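Local coordinates for uncharacterized protein (Bacteroides fragilis, PDB 4FR9) that is of unknown function but resembles beta-lactamase inhibitor proteins of the BLIP type in its PepSY-like fold, at residues N68-L73 and F107-E112; D93-E98 and D138-R143. One frame throughout, in Å; residues are numbered along the deposited sequence. Where two conformers were deposited one is given.

Contact 1. Residues N68-L73 and F107-E112; sequences NSINNL and FVVTVE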
loop_
_atom_site.group_PDB
_atom_site.type_symbol
_atom_site.label_atom_id
_atom_site.label_comp_id
_atom_site.label_asym_id
_atom_site.label_seq_id
_atom_site.Cartn_x
_atom_site.Cartn_y
_atom_site.Cartn_z
ATOM N N ASN A 68 -1.451 6.084 10.287
ATOM C CA ASN A 68 -2.097 7.396 10.646
ATOM C C ASN A 68 -1.072 8.563 10.549
ATOM O O ASN A 68 -1.404 9.729 10.286
ATOM C CB ASN A 68 -2.738 7.369 12.055
ATOM C CG ASN A 68 -3.826 6.291 12.213
ATOM O OD1 ASN A 68 -4.535 5.953 11.252
ATOM N ND2 ASN A 68 -3.971 5.767 13.445
ATOM N N SER A 69 0.205 8.230 10.693
ATOM C CA SER A 69 1.236 9.255 10.913
ATOM C C SER A 69 2.584 8.577 10.906
ATOM O O SER A 69 2.670 7.355 10.999
ATOM C CB SER A 69 1.002 10.039 12.200
ATOM O OG SER A 69 1.707 9.565 13.324
ATOM N N ILE A 70 3.629 9.393 10.853
ATOM C CA ILE A 70 4.989 8.861 10.967
ATOM C C ILE A 70 5.229 8.134 12.280
ATOM O O ILE A 70 6.129 7.300 12.352
ATOM C CB ILE A 70 6.081 9.893 10.654
ATOM C CG1 ILE A 70 6.084 11.048 11.670
ATOM C CG2 ILE A 70 5.995 10.343 9.180
ATOM C CD1 ILE A 70 7.259 11.998 11.454
ATOM N N ASN A 71 4.461 8.443 13.339
ATOM C CA ASN A 71 4.652 7.734 14.573
ATOM C C ASN A 71 4.214 6.288 14.524
ATOM O O ASN A 71 4.479 5.532 15.432
ATOM C CB ASN A 71 3.922 8.428 15.723
ATOM C CG ASN A 71 4.583 9.686 16.146
ATOM O OD1 ASN A 71 5.699 10.019 15.705
ATOM N ND2 ASN A 71 3.952 10.354 17.110
ATOM N N ASN A 72 3.554 5.875 13.439
ATOM C CA ASN A 72 3.225 4.466 13.245
ATOM C C ASN A 72 4.298 3.695 12.495
ATOM O O ASN A 72 4.140 2.504 12.272
ATOM C CB ASN A 72 1.889 4.335 12.521
ATOM C CG ASN A 72 0.748 4.907 13.322
ATOM O OD1 ASN A 72 -0.056 5.671 12.786
ATOM N ND2 ASN A 72 0.682 4.556 14.597
ATOM N N LEU A 73 5.371 4.373 12.085
ATOM C CA LEU A 73 6.493 3.706 11.426
ATOM C C LEU A 73 7.321 2.975 12.464
ATOM O O LEU A 73 7.433 3.434 13.608
ATOM C CB LEU A 73 7.366 4.719 10.724
ATOM C CG LEU A 73 6.719 5.459 9.572
ATOM C CD1 LEU A 73 7.581 6.634 9.109
ATOM C CD2 LEU A 73 6.396 4.470 8.439
ATOM N N PHE A 107 7.816 0.966 3.381
ATOM C CA PHE A 107 7.058 2.021 4.069
ATOM C C PHE A 107 7.153 3.271 3.212
ATOM O O PHE A 107 8.258 3.700 2.869
ATOM C CB PHE A 107 7.653 2.276 5.439
ATOM C CG PHE A 107 7.473 1.140 6.361
ATOM C CD1 PHE A 107 6.296 1.035 7.123
ATOM C CD2 PHE A 107 8.403 0.147 6.470
ATOM C CE1 PHE A 107 6.088 -0.038 7.945
ATOM C CE2 PHE A 107 8.187 -0.952 7.315
ATOM C CZ PHE A 107 7.033 -1.021 8.050
ATOM N N VAL A 108 6.011 3.874 2.884
ATOM C CA VAL A 108 5.967 4.990 1.971
ATOM C C VAL A 108 5.474 6.212 2.715
ATOM O O VAL A 108 4.346 6.230 3.212
ATOM C CB VAL A 108 5.110 4.723 0.733
ATOM C CG1 VAL A 108 5.255 5.868 -0.231
ATOM C CG2 VAL A 108 5.492 3.398 0.061
ATOM N N VAL A 109 6.325 7.217 2.774
ATOM C CA VAL A 109 5.995 8.498 3.382
ATOM C C VAL A 109 5.855 9.516 2.249
ATOM O O VAL A 109 6.812 9.728 1.502
ATOM C CB VAL A 109 7.068 8.962 4.393
ATOM C CG1 VAL A 109 6.656 10.300 5.060
ATOM C CG2 VAL A 109 7.306 7.914 5.432
ATOM N N THR A 110 4.664 10.101 2.093
ATOM C CA THR A 110 4.426 11.124 1.088
ATOM C C THR A 110 4.635 12.474 1.723
ATOM O O THR A 110 3.996 12.783 2.724
ATOM C CB THR A 110 3.003 11.055 0.528
ATOM O OG1 THR A 110 2.726 9.728 0.087
ATOM C CG2 THR A 110 2.804 12.067 -0.566
ATOM N N VAL A 111 5.547 13.258 1.159
ATOM C CA VAL A 111 5.928 14.558 1.666
ATOM C C VAL A 111 5.742 15.618 0.582
ATOM O O VAL A 111 5.823 15.334 -0.607
ATOM C CB VAL A 111 7.378 14.598 2.196
ATOM C CG1 VAL A 111 7.509 13.878 3.516
ATOM C CG2 VAL A 111 8.355 14.086 1.170
ATOM N N GLU A 112 5.517 16.843 1.025
ATOM C CA GLU A 112 5.362 17.933 0.066
ATOM C C GLU A 112 6.083 19.199 0.507
ATOM O O GLU A 112 6.156 19.535 1.688
ATOM C CB GLU A 112 3.881 18.202 -0.209
ATOM C CG GLU A 112 3.149 18.832 0.981
ATOM C CD GLU A 112 1.641 19.018 0.778
ATOM O OE1 GLU A 112 1.115 18.606 -0.276
ATOM O OE2 GLU A 112 0.981 19.566 1.698
#
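L73 extends from the loop between strand 60-67 and helix 75-83 and sets its two methyl groups on two residues of strand 105-112. Its CG lies anti to the carbonyl carbon (chi1 -65°), and the terminal fork spreads over the strand. One branch, L73 CD2, comes within 3.7 Å of F107 CD1, meeting the ring obliquely near the CB end as the two side chains run past each other in opposite directions. The other branch, L73 CD1, touches V109 CG2 at 3.9 Å. V109 holds CG1 anti to its own backbone N (chi1 -178°), which turns CG2 to the leucine and CG1 to I70. There the approach is looser, I70 CG2 standing 4.2 Å from V109 CG1.

No hydrogen bond crosses between the two segments; the polar links stay inside the loop. S69 OG accepts from N71 N at 3.0 Å, an ST turn, and N68 N donates to N72 OD1 at 2.9 Å, the donor tilted 23° from the carbonyl plane. The 3-10 turn 70-72, with L73 directly after it, carries both apolar side chains, and L73 N bonds back to I70 O. Helix 75-83 extends the same apolar layer, with L78 and F81 against I70 and V77 against F107. The arrangement, a helix and its preceding loop packed on one face of an antiparallel sheet, is consistent with a PepSY-like, BLIP-like domain.

Contact 2. Residues D93-E98 and D138-R143; sequences DVVILE and DTHWPR
The imidazole of H140 packs against L97 and V95 of strand 90-98. The strand belongs to the antiparallel sheet of what is probably a PepSY-like, BLIP-like fold, and 138-143 is an irregular piece of the C-terminal tail laid along the sheet.

The main interaction is a CH-pi contact. L97 CD1 sits over one face of the H140 ring, 4.1 Å from the centroid and 20° off the normal, displaced toward the rim. The two side chains cross at about a right angle, and the second leucine branch adds to the grip, L97 CD2 lying 4.0 Å from H140 CB. The opposite face of the imidazole has D138 O above it, again near the rim, so the ring lies between a leucine methyl and a carbonyl of its own segment.

Van der Waals packing supplies the rest, with no hydrogen bond across the segments. V95 lies two residues back on the same side of the strand as L97. In the surroundings, the side chains of E64 on strand 60-67 and D118 on strand 118-121 also border H140.

Polar bonds hold the tail beyond the ring: R143 makes a salt bridge to E106 and hydrogen bonds to P103 O and N101. With chi1 at -54°, V95 brings CG2 to the imidazole, where it meets H140 NE2 obliquely at 4.1 Å.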
loop_
_atom_site.group_PDB
_atom_site.type_symbol
_atom_site.label_atom_id
_atom_site.label_comp_id
_atom_site.label_asym_id
_atom_site.label_seq_id
_atom_site.Cartn_x
_atom_site.Cartn_y
_atom_site.Cartn_z
ATOM N N ASP A 93 0.874 11.638 3.769
ATOM C CA ASP A 93 0.351 10.313 4.042
ATOM C C ASP A 93 1.490 9.372 4.366
ATOM O O ASP A 93 2.660 9.648 4.092
ATOM C CB ASP A 93 -0.479 9.733 2.891
ATOM C CG ASP A 93 -1.452 8.646 3.352
ATOM O OD1 ASP A 93 -1.569 8.399 4.581
ATOM O OD2 ASP A 93 -2.128 8.054 2.480
ATOM N N VAL A 94 1.116 8.280 5.012
ATOM C CA VAL A 94 2.028 7.221 5.414
ATOM C C VAL A 94 1.335 5.893 5.195
ATOM O O VAL A 94 0.242 5.696 5.726
ATOM C CB VAL A 94 2.449 7.359 6.886
ATOM C CG1 VAL A 94 3.487 6.322 7.208
ATOM C CG2 VAL A 94 2.974 8.774 7.197
ATOM N N VAL A 95 1.948 5.000 4.430
ATOM C CA VAL A 95 1.371 3.682 4.160
ATOM C C VAL A 95 2.450 2.622 4.223
ATOM O O VAL A 95 3.643 2.924 4.130
ATOM C CB VAL A 95 0.596 3.608 2.810
ATOM C CG1 VAL A 95 -0.476 4.712 2.714
ATOM C CG2 VAL A 95 1.541 3.689 1.633
ATOM N N ILE A 96 2.016 1.373 4.306
ATOM C CA ILE A 96 2.853 0.200 4.141
ATOM C C ILE A 96 2.444 -0.527 2.868
ATOM O O ILE A 96 1.241 -0.693 2.625
ATOM C CB ILE A 96 2.698 -0.855 5.239
ATOM C CG1 ILE A 96 2.589 -0.193 6.604
ATOM C CG2 ILE A 96 3.928 -1.820 5.209
ATOM C CD1 ILE A 96 2.440 -1.189 7.749
ATOM N N LEU A 97 3.413 -0.937 2.044
ATOM C CA LEU A 97 3.203 -1.808 0.906
ATOM C C LEU A 97 3.897 -3.112 1.174
ATOM O O LEU A 97 5.071 -3.139 1.515
ATOM C CB LEU A 97 3.721 -1.166 -0.372
ATOM C CG LEU A 97 3.101 0.184 -0.745
ATOM C CD1 LEU A 97 3.806 0.823 -1.944
ATOM C CD2 LEU A 97 1.604 0.087 -0.964
ATOM N N GLU A 98 3.153 -4.218 1.052
ATOM C CA GLU A 98 3.683 -5.537 1.228
ATOM C C GLU A 98 3.471 -6.358 -0.026
ATOM O O GLU A 98 2.448 -6.219 -0.690
ATOM C CB GLU A 98 3.019 -6.219 2.415
ATOM C CG GLU A 98 3.365 -5.599 3.751
ATOM C CD GLU A 98 2.591 -6.207 4.872
ATOM O OE1 GLU A 98 1.409 -5.861 5.013
ATOM O OE2 GLU A 98 3.187 -7.050 5.591
ATOM N N ASP A 138 -0.842 9.150 -8.168
ATOM C CA ASP A 138 -0.036 9.088 -6.925
ATOM C C ASP A 138 -0.349 7.788 -6.188
ATOM O O ASP A 138 -0.010 7.622 -5.009
ATOM C CB ASP A 138 -0.273 10.306 -6.009
ATOM C CG ASP A 138 -1.706 10.400 -5.492
ATOM O OD1 ASP A 138 -2.592 9.667 -5.987
ATOM O OD2 ASP A 138 -1.946 11.214 -4.568
ATOM N N THR A 139 -1.001 6.867 -6.896
ATOM C CA THR A 139 -1.468 5.610 -6.306
ATOM C C THR A 139 -0.546 4.424 -6.577
ATOM O O THR A 139 0.263 4.447 -7.498
ATOM C CB THR A 139 -2.881 5.229 -6.793
ATOM O OG1 THR A 139 -2.837 4.478 -8.022
ATOM C CG2 THR A 139 -3.757 6.501 -6.934
ATOM N N HIS A 140 -0.716 3.383 -5.771
ATOM C CA HIS A 140 0.265 2.320 -5.758
ATOM C C HIS A 140 -0.311 1.089 -6.407
ATOM O O HIS A 140 -1.399 0.669 -6.056
ATOM C CB HIS A 140 0.647 2.013 -4.319
ATOM C CG HIS A 140 1.232 3.176 -3.615
ATOM N ND1 HIS A 140 2.375 3.819 -4.048
ATOM C CD2 HIS A 140 0.810 3.830 -2.510
ATOM C CE1 HIS A 140 2.623 4.838 -3.227
ATOM N NE2 HIS A 140 1.689 4.875 -2.295
ATOM N N TRP A 141 0.433 0.526 -7.343
ATOM C CA TRP A 141 0.048 -0.654 -8.088
ATOM C C TRP A 141 1.000 -1.811 -7.823
ATOM O O TRP A 141 2.143 -1.599 -7.431
ATOM C CB TRP A 141 0.097 -0.344 -9.587
ATOM C CG TRP A 141 -0.896 0.642 -10.062
ATOM C CD1 TRP A 141 -0.759 1.987 -10.067
ATOM C CD2 TRP A 141 -2.182 0.371 -10.618
ATOM N NE1 TRP A 141 -1.872 2.574 -10.603
ATOM C CE2 TRP A 141 -2.771 1.599 -10.928
ATOM C CE3 TRP A 141 -2.887 -0.793 -10.905
ATOM C CZ2 TRP A 141 -4.031 1.700 -11.510
ATOM C CZ3 TRP A 141 -4.136 -0.682 -11.478
ATOM C CH2 TRP A 141 -4.701 0.551 -11.755
ATOM N N PRO A 142 0.551 -3.037 -8.033
ATOM C CA PRO A 142 1.467 -4.145 -7.877
ATOM C C PRO A 142 2.692 -4.085 -8.774
ATOM O O PRO A 142 2.719 -3.372 -9.784
ATOM C CB PRO A 142 0.595 -5.380 -8.203
ATOM C CG PRO A 142 -0.805 -4.927 -7.903
ATOM C CD PRO A 142 -0.813 -3.471 -8.329
ATOM N N ARG A 143 3.705 -4.854 -8.399
ATOM C CA ARG A 143 4.916 -4.956 -9.210
ATOM C C ARG A 143 4.768 -5.716 -10.498
ATOM O O ARG A 143 5.601 -5.562 -11.400
ATOM C CB ARG A 143 6.053 -5.602 -8.406
ATOM C CG ARG A 143 6.541 -4.741 -7.272
ATOM C CD ARG A 143 7.398 -5.558 -6.326
ATOM N NE ARG A 143 8.007 -4.717 -5.327
ATOM C CZ ARG A 143 8.576 -5.164 -4.219
ATOM N NH1 ARG A 143 8.616 -6.444 -3.912
ATOM N NH2 ARG A 143 9.110 -4.281 -3.368
#

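From the N terminus, the chain reaches 68-73 on leaving strand 60-67, passes through helix 75-83 into strand 90-98, turns back along strand 105-112, and after strands 118-121 and 127-129 ends in the tail 138-143. Contact 1 closes the loop that contains the helix and strand 90-98; contact 2 closes a later one around the last three strands. Their segments alternate, so the closures cross. The shared element is the antiparallel pair 90-98 and 105-112, joined by backbone bonds such as V108 N to V95 O. Contact 1 packs the helix-side connection on one face of this pair, where L73 also meets V94; contact 2 packs the C-terminal tail on the other, where V108 meets L97.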